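Local atomic coordinates of phosphoacetylglucosamine mutase (Aspergillus lentulus, PDB entry 5O9X), a protein that interconverts N-acetylglucosamine 6-phosphate and N-acetylglucosamine 1-phosphate, probably by way of a bisphosphorylated sugar intermediate, on the route to UDP-N-acetylglucosamine. Residues Phe199-Val208 against Leu433-His441; Val220-Ile229 against Ile240-Ile248. The protein carries 1 engineered substitution. All coordinates share one frame; numbering follows the deposited sequence.

Contact 2 builds a single domain, whereas contact 1 probably joins two, and together they exemplify how a multidomain phosphohexomutase is assembled. Contact 2 is local: helix 221-231 packs on strand 240-243, an outermost strand of a mixed sheet, whose neighbour is strand 212-215. Contact 1 is distant in sequence, bringing the end of helix 188-202 and the loop after it, in the domain II part of the chain, against helix 428-442, in the domain III part. Contact 2 is nested along the chain inside the loop that contact 1 closes, and their centres lie about 21 Å apart. Through Ile429 and Met432, helix 428-442 also packs on Leu228 and Ile240, so one helix touches both regions.

Contact 1 of 2, residues Phe199-Val208 against Leu433-His441; sequences FKRVMRGVKV and LLVEAILAH
Phe199 and Leu433 open the apolar part of this helix-to-helix junction, where an aromatic ring lies between two aliphatic groups. Leu433 CD2 sits over one face of the ring, 4.0 Å from its centroid and only 6° off the normal, a CH-pi contact; Met203 CG lies over the opposite face. With CG anti to the backbone N (chi1 -170°), the Phe199 ring is placed where Leu433 can cover it. Farther along, Met203 doubles back through bends at chi2 and chi3, and SD rests 3.6 Å from Ala437 CA while CE meets Ala440 CB at 3.7 Å. The small Ala437 also receives Val202 CG2, and Ala440 CB takes a second methyl from Val206.

The one direct hydrogen bond across the contact comes from His441. Its NE2 donates to Val202 O at 2.8 Å, with an N-H...O angle of 160° and the oxygen close to the ring plane, capturing a carbonyl at the end of helix 188-202. Over a face of the same imidazole, Val206 CG2 lies 3.8 Å from the ring centroid in a second CH-pi contact. Val206 closes the type II turn that begins at Met203. A water within hydrogen-bonding distance of Lys207 O and Ala440 O bridges the two backbones.

Glu436 OE1 passes 3.5 Å from Val208 CG1 in van der Waals contact, but its carboxylate is satisfied by the sheet containing strands 279-283 and 290-295: OE1 forms a salt bridge with Arg279, OE2 a hydrogen bond with Tyr292 OH. Phe316 of helix 306-324 meets the His441 ring from outside the pair. The bond from NE2 implies that this nitrogen carries a proton, and with the ring's apolar contact it probably fixes the imidazole's rotation, making His441 a directional fastening in a largely greasy, probably interdomain seam.

Contact 2 of 2, residues Val220-Ile229 against Ile240-Ile248; sequences VGGPKLRELI and IKIVNDDVI
Ile242 and Leu225 meet at the close-packed heart of the contact, their side chains sliding past each other in opposite directions. Ile242 CG1 is anti to the carbonyl carbon (chi1 -74°), and the chain extends from it until CD1 comes up under the helix backbone, 3.5 Å from Arg226 N and 4.0 Å from Leu225 CG. Next to it, Ile229 CD1 settles against Ile240 CB at 3.8 Å. With no side chain at Gly222, the opposite end can close in as well, Gly222 CA lying 4.1 Å from Asp245 CB.

This is the return half of a beta-alpha-beta unit. Strand 212-215 leads into helix 221-231, whose 221-229 segment runs back nearly antiparallel to strand 240-243 (160° between directions, axes 9.3 Å apart) before that strand pairs in parallel with the first. Val214 of the first strand also touches Leu225 and Ile240, continuing the apolar layer beneath the helix.

The outer margin is mixed and more open. Exposed Arg226 bends at chi3 to reach Asp245 in a salt bridge, both nitrogens turning to one oxygen. NH2 approaches the anti lone pair of Asp245 OD2 at 2.7 Å, with OD2 tilted from the guanidinium plane; NH1 adds just a weak bond to OD2 at 3.2 Å. Guanidinium and carboxylate planes are nearly perpendicular (87°). Beyond them the Pro223 ring, through CD and CG, meets Val247 CG1, with CD 3.9 Å from that methyl.

Contact 1 of 2, residues Phe199-Val208 against Leu433-His441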
ATOM      1  N   PHE A 199       8.601 -18.608  -3.066  1.00 17.96           N
ATOM      2  CA  PHE A 199       7.584 -19.127  -4.013  1.00 18.17           C
ATOM      3  C   PHE A 199       7.850 -20.558  -4.416  1.00 21.88           C
ATOM      4  O   PHE A 199       6.911 -21.400  -4.474  1.00 20.83           O
ATOM      5  CB  PHE A 199       7.545 -18.275  -5.270  1.00 16.03           C
ATOM      6  CG  PHE A 199       6.385 -18.585  -6.196  1.00 16.22           C
ATOM      7  CD1 PHE A 199       5.042 -18.420  -5.773  1.00 14.31           C
ATOM      8  CD2 PHE A 199       6.645 -19.035  -7.503  1.00 14.33           C
ATOM      9  CE1 PHE A 199       4.000 -18.705  -6.728  1.00 15.07           C
ATOM     10  CE2 PHE A 199       5.622 -19.270  -8.446  1.00 15.64           C
ATOM     11  CZ  PHE A 199       4.286 -19.110  -8.025  1.00 15.40           C
ATOM     12  N   LYS A 200       9.112 -20.875  -4.729  1.00 21.66           N
ATOM     13  CA  LYS A 200       9.474 -22.318  -4.950  1.00 21.96           C
ATOM     14  C   LYS A 200       8.999 -23.238  -3.820  1.00 19.53           C
ATOM     15  O   LYS A 200       8.375 -24.266  -4.088  1.00 21.76           O
ATOM     16  CB  LYS A 200      11.007 -22.471  -5.187  1.00 28.09           C
ATOM     17  CG  LYS A 200      11.386 -23.883  -5.650  1.00 31.74           C
ATOM     18  CD  LYS A 200      12.905 -24.012  -5.805  1.00 32.95           C
ATOM     19  CE  LYS A 200      13.325 -25.401  -6.328  1.00 32.58           C
ATOM     20  NZ  LYS A 200      13.331 -25.346  -7.806  1.00 39.83           N
ATOM     21  N   ARG A 201       9.286 -22.893  -2.569  1.00 21.55           N
ATOM     22  CA  ARG A 201       8.883 -23.709  -1.437  1.00 23.47           C
ATOM     23  C   ARG A 201       7.351 -23.766  -1.301  1.00 23.42           C
ATOM     24  O   ARG A 201       6.789 -24.833  -1.115  1.00 22.88           O
ATOM     25  CB  ARG A 201       9.417 -23.158  -0.103  1.00 25.28           C
ATOM     26  CG  ARG A 201      10.891 -23.537   0.168  1.00 31.21           C
ATOM     27  CD  ARG A 201      11.476 -22.591   1.220  1.00 29.82           C
ATOM     28  NE  ARG A 201      10.905 -22.865   2.553  1.00 31.57           N
ATOM     29  CZ  ARG A 201      10.799 -21.944   3.521  1.00 39.49           C
ATOM     30  NH1 ARG A 201      11.152 -20.668   3.272  1.00 36.47           N
ATOM     31  NH2 ARG A 201      10.328 -22.269   4.744  1.00 32.95           N
ATOM     32  N   VAL A 202       6.683 -22.614  -1.342  1.00 21.30           N
ATOM     33  CA  VAL A 202       5.217 -22.632  -1.248  1.00 21.60           C
ATOM     34  C   VAL A 202       4.617 -23.472  -2.378  1.00 20.55           C
ATOM     35  O   VAL A 202       3.594 -24.087  -2.137  1.00 25.33           O
ATOM     36  CB  VAL A 202       4.509 -21.251  -1.179  1.00 23.58           C
ATOM     37  CG1 VAL A 202       5.102 -20.306  -0.149  1.00 28.84           C
ATOM     38  CG2 VAL A 202       4.449 -20.558  -2.493  1.00 23.72           C
ATOM     39  N   MET A 203       5.232 -23.538  -3.560  1.00 18.45           N
ATOM     40  CA  MET A 203       4.627 -24.217  -4.679  1.00 18.92           C
ATOM     41  C   MET A 203       4.879 -25.747  -4.672  1.00 24.46           C
ATOM     42  O   MET A 203       4.460 -26.416  -5.594  1.00 21.63           O
ATOM     43  CB  MET A 203       5.040 -23.649  -6.044  1.00 20.89           C
ATOM     44  CG  MET A 203       4.466 -22.203  -6.302  1.00 19.55           C
ATOM     45  SD  MET A 203       2.642 -22.334  -6.406  1.00 19.04           S
ATOM     46  CE  MET A 203       2.352 -23.193  -7.966  1.00 17.04           C
ATOM     47  N   ARG A 204       5.642 -26.261  -3.713  1.00 23.83           N
ATOM     48  CA  ARG A 204       6.074 -27.701  -3.784  1.00 29.75           C
ATOM     49  C   ARG A 204       4.805 -28.576  -3.958  1.00 28.11           C
ATOM     50  O   ARG A 204       3.841 -28.482  -3.163  1.00 24.84           O
ATOM     51  CB  ARG A 204       6.882 -28.135  -2.555  1.00 31.70           C
ATOM     52  CG  ARG A 204       7.233 -29.642  -2.569  1.00 43.03           C
ATOM     53  CD  ARG A 204       7.546 -30.213  -1.170  1.00 50.65           C
ATOM     54  NE  ARG A 204       8.524 -29.368  -0.470  1.00 56.71           N
ATOM     55  CZ  ARG A 204       9.844 -29.412  -0.657  1.00 66.92           C
ATOM     56  NH1 ARG A 204      10.387 -30.281  -1.520  1.00 63.48           N
ATOM     57  NH2 ARG A 204      10.620 -28.570   0.022  1.00 67.17           N
ATOM     58  N   GLY A 205       4.777 -29.290  -5.081  1.00 28.59           N
ATOM     59  CA  GLY A 205       3.786 -30.325  -5.269  1.00 31.41           C
ATOM     60  C   GLY A 205       2.544 -29.889  -6.008  1.00 30.87           C
ATOM     61  O   GLY A 205       1.675 -30.722  -6.231  1.00 23.23           O
ATOM     62  N   VAL A 206       2.429 -28.604  -6.397  1.00 22.01           N
ATOM     63  CA  VAL A 206       1.220 -28.170  -7.154  1.00 23.67           C
ATOM     64  C   VAL A 206       1.674 -27.358  -8.358  1.00 24.45           C
ATOM     65  O   VAL A 206       2.827 -26.979  -8.442  1.00 24.33           O
ATOM     66  CB  VAL A 206       0.262 -27.308  -6.217  1.00 21.54           C
ATOM     67  CG1 VAL A 206      -0.116 -28.084  -4.931  1.00 21.62           C
ATOM     68  CG2 VAL A 206       0.938 -26.004  -5.785  1.00 20.57           C
ATOM     69  N   LYS A 207       0.759 -27.008  -9.226  1.00 26.07           N
ATOM     70  CA  LYS A 207       1.066 -26.197 -10.399  1.00 25.79           C
ATOM     71  C   LYS A 207      -0.047 -25.211 -10.634  1.00 24.84           C
ATOM     72  O   LYS A 207      -1.224 -25.521 -10.402  1.00 21.92           O
ATOM     73  CB  LYS A 207       1.162 -27.099 -11.650  1.00 31.58           C
ATOM     74  CG  LYS A 207       2.476 -27.916 -11.673  1.00 34.15           C
ATOM     75  CD  LYS A 207       2.863 -28.293 -13.097  1.00 43.88           C
ATOM     76  CE  LYS A 207       3.897 -29.401 -13.069  1.00 46.42           C
ATOM     77  NZ  LYS A 207       5.058 -29.049 -13.947  1.00 53.86           N
ATOM     78  N   VAL A 208       0.336 -24.020 -11.109  1.00 20.93           N
ATOM     79  CA  VAL A 208      -0.585 -23.027 -11.608  1.00 21.02           C
ATOM     80  C   VAL A 208      -1.207 -23.531 -12.902  1.00 23.12           C
ATOM     81  O   VAL A 208      -0.526 -24.168 -13.672  1.00 22.50           O
ATOM     82  CB  VAL A 208       0.220 -21.716 -11.902  1.00 20.67           C
ATOM     83  CG1 VAL A 208      -0.609 -20.719 -12.680  1.00 19.79           C
ATOM     84  CG2 VAL A 208       0.668 -21.118 -10.566  1.00 19.70           C
ATOM     85  N   LEU A 433       2.142 -13.409  -6.187  1.00 16.07           N
ATOM     86  CA  LEU A 433       2.605 -14.815  -6.127  1.00 17.08           C
ATOM     87  C   LEU A 433       1.773 -15.593  -5.068  1.00 17.36           C
ATOM     88  O   LEU A 433       1.508 -16.794  -5.204  1.00 15.03           O
ATOM     89  CB  LEU A 433       4.113 -14.856  -5.709  1.00 17.69           C
ATOM     90  CG  LEU A 433       5.093 -14.235  -6.766  1.00 19.03           C
ATOM     91  CD1 LEU A 433       6.521 -14.167  -6.178  1.00 18.89           C
ATOM     92  CD2 LEU A 433       5.061 -15.038  -8.088  1.00 17.83           C
ATOM     93  N   LEU A 434       1.452 -14.922  -3.957  1.00 16.79           N
ATOM     94  CA  LEU A 434       0.565 -15.519  -2.952  1.00 18.25           C
ATOM     95  C   LEU A 434      -0.760 -16.004  -3.543  1.00 17.94           C
ATOM     96  O   LEU A 434      -1.140 -17.191  -3.369  1.00 15.79           O
ATOM     97  CB  LEU A 434       0.296 -14.534  -1.827  1.00 19.32           C
ATOM     98  CG  LEU A 434      -0.763 -14.905  -0.745  1.00 21.28           C
ATOM     99  CD1 LEU A 434      -0.296 -16.066   0.083  1.00 20.85           C
ATOM    100  CD2 LEU A 434      -1.104 -13.716   0.126  1.00 21.88           C
ATOM    101  N   VAL A 435      -1.425 -15.140  -4.265  1.00 15.78           N
ATOM    102  CA  VAL A 435      -2.702 -15.508  -4.906  1.00 16.13           C
ATOM    103  C   VAL A 435      -2.517 -16.679  -5.897  1.00 16.64           C
ATOM    104  O   VAL A 435      -3.273 -17.685  -5.870  1.00 14.32           O
ATOM    105  CB  VAL A 435      -3.296 -14.314  -5.665  1.00 16.20           C
ATOM    106  CG1 VAL A 435      -4.444 -14.765  -6.547  1.00 17.48           C
ATOM    107  CG2 VAL A 435      -3.798 -13.258  -4.650  1.00 16.00           C
ATOM    108  N   GLU A 436      -1.466 -16.585  -6.682  1.00 15.42           N
ATOM    109  CA  GLU A 436      -1.156 -17.697  -7.618  1.00 16.32           C
ATOM    110  C   GLU A 436      -0.962 -19.055  -6.899  1.00 15.66           C
ATOM    111  O   GLU A 436      -1.501 -20.084  -7.373  1.00 16.73           O
ATOM    112  CB  GLU A 436       0.065 -17.368  -8.504  1.00 16.90           C
ATOM    113  CG  GLU A 436      -0.248 -16.229  -9.567  1.00 17.90           C
ATOM    114  CD  GLU A 436      -1.448 -16.571 -10.468  1.00 20.16           C
ATOM    115  OE1 GLU A 436      -1.501 -17.709 -11.023  1.00 20.83           O
ATOM    116  OE2 GLU A 436      -2.370 -15.728 -10.610  1.00 20.05           O
ATOM    117  N   ALA A 437      -0.174 -19.036  -5.800  1.00 16.11           N
ATOM    118  CA  ALA A 437       0.059 -20.212  -5.000  1.00 16.48           C
ATOM    119  C   ALA A 437      -1.252 -20.711  -4.398  1.00 16.69           C
ATOM    120  O   ALA A 437      -1.523 -21.930  -4.410  1.00 16.43           O
ATOM    121  CB  ALA A 437       1.071 -19.902  -3.869  1.00 15.77           C
ATOM    122  N   ILE A 438      -2.081 -19.797  -3.870  1.00 16.38           N
ATOM    123  CA  ILE A 438      -3.327 -20.236  -3.282  1.00 15.57           C
ATOM    124  C   ILE A 438      -4.248 -20.917  -4.260  1.00 15.81           C
ATOM    125  O   ILE A 438      -4.834 -22.001  -3.962  1.00 16.42           O
ATOM    126  CB  ILE A 438      -4.073 -19.105  -2.518  1.00 14.93           C
ATOM    127  CG1 ILE A 438      -3.219 -18.618  -1.333  1.00 16.61           C
ATOM    128  CG2 ILE A 438      -5.430 -19.702  -1.980  1.00 14.51           C
ATOM    129  CD1 ILE A 438      -3.765 -17.277  -0.755  1.00 17.99           C
ATOM    130  N   LEU A 439      -4.506 -20.275  -5.388  1.00 14.59           N
ATOM    131  CA  LEU A 439      -5.374 -20.899  -6.424  1.00 14.90           C
ATOM    132  C   LEU A 439      -4.812 -22.232  -6.872  1.00 15.99           C
ATOM    133  O   LEU A 439      -5.603 -23.164  -7.160  1.00 16.89           O
ATOM    134  CB  LEU A 439      -5.487 -20.016  -7.666  1.00 15.05           C
ATOM    135  CG  LEU A 439      -6.198 -18.688  -7.290  1.00 18.67           C
ATOM    136  CD1 LEU A 439      -6.040 -17.737  -8.496  1.00 17.85           C
ATOM    137  CD2 LEU A 439      -7.681 -18.824  -6.848  1.00 17.06           C
ATOM    138  N   ALA A 440      -3.470 -22.334  -6.967  1.00 15.40           N
ATOM    139  CA  ALA A 440      -2.833 -23.593  -7.442  1.00 16.38           C
ATOM    140  C   ALA A 440      -3.114 -24.704  -6.371  1.00 17.85           C
ATOM    141  O   ALA A 440      -3.386 -25.860  -6.740  1.00 16.91           O
ATOM    142  CB  ALA A 440      -1.314 -23.428  -7.602  1.00 16.54           C
ATOM    143  N   HIS A 441      -2.989 -24.369  -5.065  1.00 16.20           N
ATOM    144  CA  HIS A 441      -3.250 -25.353  -4.029  1.00 17.85           C
ATOM    145  C   HIS A 441      -4.732 -25.768  -3.923  1.00 19.36           C
ATOM    146  O   HIS A 441      -5.053 -26.963  -3.804  1.00 15.75           O
ATOM    147  CB  HIS A 441      -2.798 -24.848  -2.661  1.00 20.06           C
ATOM    148  CG  HIS A 441      -1.321 -24.963  -2.446  1.00 24.81           C
ATOM    149  ND1 HIS A 441      -0.756 -26.077  -1.857  1.00 26.02           N
ATOM    150  CD2 HIS A 441      -0.293 -24.137  -2.770  1.00 23.02           C
ATOM    151  CE1 HIS A 441       0.558 -25.909  -1.788  1.00 26.43           C
ATOM    152  NE2 HIS A 441       0.866 -24.755  -2.351  1.00 26.55           N
TER
HETATM  153  O   HOH W   1      -4.097 -26.199  -9.310  1.00 42.27           O

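Contact 2 of 2, residues Val220-Ile229 against Ile240-Ile248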
ATOM      1  N   VAL A 220       7.227   1.293 -12.868  1.00 14.82           N
ATOM      2  CA  VAL A 220       8.433   0.607 -12.477  1.00 16.00           C
ATOM      3  C   VAL A 220       8.123  -0.887 -12.193  1.00 16.78           C
ATOM      4  O   VAL A 220       8.983  -1.727 -12.420  1.00 17.05           O
ATOM      5  CB  VAL A 220       9.059   1.242 -11.195  1.00 16.30           C
ATOM      6  CG1 VAL A 220       8.114   1.213  -9.985  1.00 14.20           C
ATOM      7  CG2 VAL A 220      10.451   0.679 -10.984  1.00 16.23           C
ATOM      8  N   GLY A 221       6.883  -1.208 -11.851  1.00 16.35           N
ATOM      9  CA  GLY A 221       6.586  -2.647 -11.660  1.00 14.72           C
ATOM     10  C   GLY A 221       6.742  -3.505 -12.889  1.00 16.49           C
ATOM     11  O   GLY A 221       6.969  -4.709 -12.739  1.00 16.63           O
ATOM     12  N   GLY A 222       6.570  -2.945 -14.107  1.00 15.28           N
ATOM     13  CA  GLY A 222       6.712  -3.723 -15.401  1.00 13.94           C
ATOM     14  C   GLY A 222       8.121  -4.294 -15.597  1.00 15.59           C
ATOM     15  O   GLY A 222       8.309  -5.560 -15.631  1.00 17.74           O
ATOM     16  N   PRO A 223       9.137  -3.419 -15.592  1.00 15.91           N
ATOM     17  CA  PRO A 223      10.537  -3.890 -15.733  1.00 16.45           C
ATOM     18  C   PRO A 223      10.958  -4.793 -14.565  1.00 17.09           C
ATOM     19  O   PRO A 223      11.700  -5.741 -14.746  1.00 15.84           O
ATOM     20  CB  PRO A 223      11.379  -2.564 -15.719  1.00 17.72           C
ATOM     21  CG  PRO A 223      10.369  -1.534 -16.257  1.00 19.30           C
ATOM     22  CD  PRO A 223       8.969  -1.961 -15.869  1.00 15.61           C
ATOM     23  N   LYS A 224      10.524  -4.470 -13.329  1.00 17.52           N
ATOM     24  CA  LYS A 224      10.959  -5.231 -12.162  1.00 17.34           C
ATOM     25  C   LYS A 224      10.279  -6.587 -12.174  1.00 18.09           C
ATOM     26  O   LYS A 224      10.916  -7.593 -11.772  1.00 15.94           O
ATOM     27  CB  LYS A 224      10.630  -4.559 -10.824  1.00 15.75           C
ATOM     28  CG  LYS A 224      11.182  -3.157 -10.720  1.00 19.94           C
ATOM     29  CD  LYS A 224      12.689  -3.059 -11.028  1.00 20.58           C
ATOM     30  CE  LYS A 224      13.215  -1.636 -10.703  1.00 22.37           C
ATOM     31  NZ  LYS A 224      14.623  -1.532 -11.073  1.00 22.17           N
ATOM     32  N   LEU A 225       9.005  -6.618 -12.582  1.00 16.10           N
ATOM     33  CA  LEU A 225       8.349  -7.955 -12.585  1.00 16.83           C
ATOM     34  C   LEU A 225       9.042  -8.828 -13.664  1.00 19.87           C
ATOM     35  O   LEU A 225       9.232 -10.023 -13.449  1.00 18.50           O
ATOM     36  CB  LEU A 225       6.852  -7.836 -12.939  1.00 16.73           C
ATOM     37  CG  LEU A 225       6.077  -9.156 -13.155  1.00 16.95           C
ATOM     38  CD1 LEU A 225       6.168  -9.943 -11.858  1.00 16.34           C
ATOM     39  CD2 LEU A 225       4.645  -8.708 -13.396  1.00 17.62           C
ATOM     40  N   ARG A 226       9.332  -8.258 -14.863  1.00 17.84           N
ATOM     41  CA  ARG A 226      10.067  -8.998 -15.919  1.00 19.27           C
ATOM     42  C   ARG A 226      11.389  -9.525 -15.369  1.00 20.29           C
ATOM     43  O   ARG A 226      11.769 -10.634 -15.699  1.00 19.39           O
ATOM     44  CB  ARG A 226      10.340  -8.059 -17.118  1.00 20.94           C
ATOM     45  CG  ARG A 226      11.249  -8.648 -18.252  1.00 25.24           C
ATOM     46  CD  ARG A 226      11.641  -7.541 -19.301  1.00 31.62           C
ATOM     47  NE  ARG A 226      10.372  -7.227 -19.706  1.00 32.41           N
ATOM     48  CZ  ARG A 226       9.688  -6.101 -19.660  1.00 25.78           C
ATOM     49  NH1 ARG A 226      10.148  -4.859 -19.494  1.00 28.29           N
ATOM     50  NH2 ARG A 226       8.444  -6.334 -19.951  1.00 21.58           N
ATOM     51  N   GLU A 227      12.096  -8.714 -14.574  1.00 18.03           N
ATOM     52  CA  GLU A 227      13.345  -9.144 -13.948  1.00 18.22           C
ATOM     53  C   GLU A 227      13.147 -10.304 -12.937  1.00 20.84           C
ATOM     54  O   GLU A 227      13.897 -11.281 -12.971  1.00 19.98           O
ATOM     55  CB  GLU A 227      14.054  -7.961 -13.255  1.00 21.50           C
ATOM     56  CG  GLU A 227      15.537  -8.145 -12.858  1.00 24.32           C
ATOM     57  CD  GLU A 227      16.511  -8.543 -13.980  1.00 24.49           C
ATOM     58  OE1 GLU A 227      16.217  -8.342 -15.202  1.00 26.41           O
ATOM     59  OE2 GLU A 227      17.595  -9.112 -13.635  1.00 27.28           O
ATOM     60  N   LEU A 228      12.151 -10.163 -12.047  1.00 18.76           N
ATOM     61  CA  LEU A 228      11.795 -11.186 -11.090  1.00 17.60           C
ATOM     62  C   LEU A 228      11.545 -12.517 -11.820  1.00 18.24           C
ATOM     63  O   LEU A 228      11.963 -13.549 -11.320  1.00 19.07           O
ATOM     64  CB  LEU A 228      10.517 -10.777 -10.273  1.00 17.64           C
ATOM     65  CG  LEU A 228       9.946 -11.996  -9.471  1.00 17.64           C
ATOM     66  CD1 LEU A 228      10.930 -12.418  -8.376  1.00 16.47           C
ATOM     67  CD2 LEU A 228       8.607 -11.450  -8.880  1.00 16.96           C
ATOM     68  N   ILE A 229      10.907 -12.488 -13.005  1.00 18.39           N
ATOM     69  CA  ILE A 229      10.530 -13.739 -13.692  1.00 18.19           C
ATOM     70  C   ILE A 229      11.782 -14.589 -14.066  1.00 21.56           C
ATOM     71  O   ILE A 229      11.756 -15.820 -13.978  1.00 20.33           O
ATOM     72  CB  ILE A 229       9.732 -13.381 -14.892  1.00 17.76           C
ATOM     73  CG1 ILE A 229       8.341 -13.023 -14.365  1.00 19.66           C
ATOM     74  CG2 ILE A 229       9.568 -14.550 -15.922  1.00 19.90           C
ATOM     75  CD1 ILE A 229       7.458 -12.366 -15.411  1.00 17.98           C
ATOM     76  N   ILE A 240       3.440 -15.818 -16.947  1.00 23.45           N
ATOM     77  CA  ILE A 240       3.026 -14.387 -16.845  1.00 20.99           C
ATOM     78  C   ILE A 240       3.214 -13.695 -18.168  1.00 22.02           C
ATOM     79  O   ILE A 240       4.319 -13.782 -18.792  1.00 21.83           O
ATOM     80  CB  ILE A 240       3.852 -13.631 -15.764  1.00 22.31           C
ATOM     81  CG1 ILE A 240       3.488 -14.140 -14.362  1.00 21.01           C
ATOM     82  CG2 ILE A 240       3.620 -12.064 -15.849  1.00 21.09           C
ATOM     83  CD1 ILE A 240       4.401 -13.721 -13.199  1.00 23.48           C
ATOM     84  N   LYS A 241       2.200 -12.942 -18.576  1.00 18.32           N
ATOM     85  CA  LYS A 241       2.340 -12.042 -19.678  1.00 21.00           C
ATOM     86  C   LYS A 241       2.266 -10.635 -19.100  1.00 20.89           C
ATOM     87  O   LYS A 241       1.395 -10.391 -18.233  1.00 21.76           O
ATOM     88  CB  LYS A 241       1.206 -12.235 -20.671  1.00 22.73           C
ATOM     89  CG  LYS A 241       0.928 -13.698 -21.004  1.00 30.92           C
ATOM     90  CD  LYS A 241       1.871 -14.292 -22.038  1.00 36.60           C
ATOM     91  CE  LYS A 241       1.665 -15.810 -22.267  1.00 49.42           C
ATOM     92  NZ  LYS A 241       2.892 -16.456 -22.877  1.00 34.24           N
ATOM     93  N   ILE A 242       3.116  -9.710 -19.587  1.00 19.34           N
ATOM     94  CA  ILE A 242       3.168  -8.347 -19.052  1.00 16.31           C
ATOM     95  C   ILE A 242       2.583  -7.485 -20.102  1.00 17.92           C
ATOM     96  O   ILE A 242       2.907  -7.670 -21.301  1.00 18.32           O
ATOM     97  CB  ILE A 242       4.642  -7.920 -18.744  1.00 19.35           C
ATOM     98  CG1 ILE A 242       5.095  -8.669 -17.445  1.00 17.21           C
ATOM     99  CG2 ILE A 242       4.732  -6.379 -18.553  1.00 17.98           C
ATOM    100  CD1 ILE A 242       6.600  -8.498 -17.106  1.00 16.64           C
ATOM    101  N   VAL A 243       1.651  -6.609 -19.735  1.00 15.34           N
ATOM    102  CA  VAL A 243       1.146  -5.569 -20.644  1.00 16.44           C
ATOM    103  C   VAL A 243       1.309  -4.219 -19.942  1.00 16.27           C
ATOM    104  O   VAL A 243       1.382  -4.201 -18.668  1.00 15.83           O
ATOM    105  CB  VAL A 243      -0.353  -5.765 -21.153  1.00 16.88           C
ATOM    106  CG1 VAL A 243      -0.482  -7.047 -22.009  1.00 19.37           C
ATOM    107  CG2 VAL A 243      -1.419  -5.803 -19.991  1.00 17.10           C
ATOM    108  N   ASN A 244       1.337  -3.100 -20.718  1.00 15.97           N
ATOM    109  CA  ASN A 244       1.516  -1.754 -20.148  1.00 16.60           C
ATOM    110  C   ASN A 244       2.759  -1.656 -19.303  1.00 17.30           C
ATOM    111  O   ASN A 244       2.704  -1.484 -18.061  1.00 17.18           O
ATOM    112  CB  ASN A 244       0.258  -1.330 -19.339  1.00 16.34           C
ATOM    113  CG  ASN A 244      -1.015  -1.577 -20.127  1.00 20.92           C
ATOM    114  OD1 ASN A 244      -1.065  -1.236 -21.304  1.00 20.08           O
ATOM    115  ND2 ASN A 244      -2.052  -2.175 -19.493  1.00 18.12           N
ATOM    116  N   ASP A 245       3.921  -1.747 -19.960  1.00 15.41           N
ATOM    117  CA  ASP A 245       5.150  -1.519 -19.268  1.00 15.95           C
ATOM    118  C   ASP A 245       5.855  -0.304 -19.857  1.00 17.41           C
ATOM    119  O   ASP A 245       7.107  -0.255 -19.908  1.00 20.13           O
ATOM    120  CB  ASP A 245       6.031  -2.828 -19.329  1.00 19.12           C
ATOM    121  CG  ASP A 245       6.565  -3.123 -20.756  1.00 22.25           C
ATOM    122  OD1 ASP A 245       6.165  -2.421 -21.700  1.00 23.48           O
ATOM    123  OD2 ASP A 245       7.429  -3.984 -20.924  1.00 23.62           O
ATOM    124  N   ASP A 246       5.104   0.676 -20.388  1.00 15.95           N
ATOM    125  CA  ASP A 246       5.822   1.790 -21.093  1.00 16.86           C
ATOM    126  C   ASP A 246       6.362   2.857 -20.131  1.00 17.42           C
ATOM    127  O   ASP A 246       5.737   3.925 -19.921  1.00 19.18           O
ATOM    128  CB  ASP A 246       4.953   2.354 -22.233  1.00 19.52           C
ATOM    129  CG  ASP A 246       5.569   3.569 -22.948  1.00 21.99           C
ATOM    130  OD1 ASP A 246       6.799   3.807 -22.859  1.00 20.86           O
ATOM    131  OD2 ASP A 246       4.773   4.275 -23.600  1.00 24.04           O
ATOM    132  N   VAL A 247       7.559   2.574 -19.582  1.00 16.04           N
ATOM    133  CA  VAL A 247       8.195   3.462 -18.605  1.00 15.60           C
ATOM    134  C   VAL A 247       8.965   4.561 -19.356  1.00 16.66           C
ATOM    135  O   VAL A 247       9.602   5.370 -18.736  1.00 17.13           O
ATOM    136  CB  VAL A 247       9.154   2.730 -17.630  1.00 17.23           C
ATOM    137  CG1 VAL A 247       8.356   1.797 -16.692  1.00 16.10           C
ATOM    138  CG2 VAL A 247      10.239   1.966 -18.417  1.00 15.92           C
ATOM    139  N   ILE A 248       8.924   4.527 -20.681  1.00 15.63           N
ATOM    140  CA  ILE A 248       9.611   5.535 -21.483  1.00 17.56           C
ATOM    141  C   ILE A 248       8.753   6.816 -21.647  1.00 19.63           C
ATOM    142  O   ILE A 248       9.278   7.938 -21.615  1.00 21.42           O
ATOM    143  CB  ILE A 248       9.959   4.936 -22.896  1.00 18.63           C
ATOM    144  CG1 ILE A 248      10.810   3.646 -22.799  1.00 18.35           C
ATOM    145  CG2 ILE A 248      10.586   6.000 -23.843  1.00 17.63           C
ATOM    146  CD1 ILE A 248      12.193   3.934 -22.195  1.00 20.18           C
TER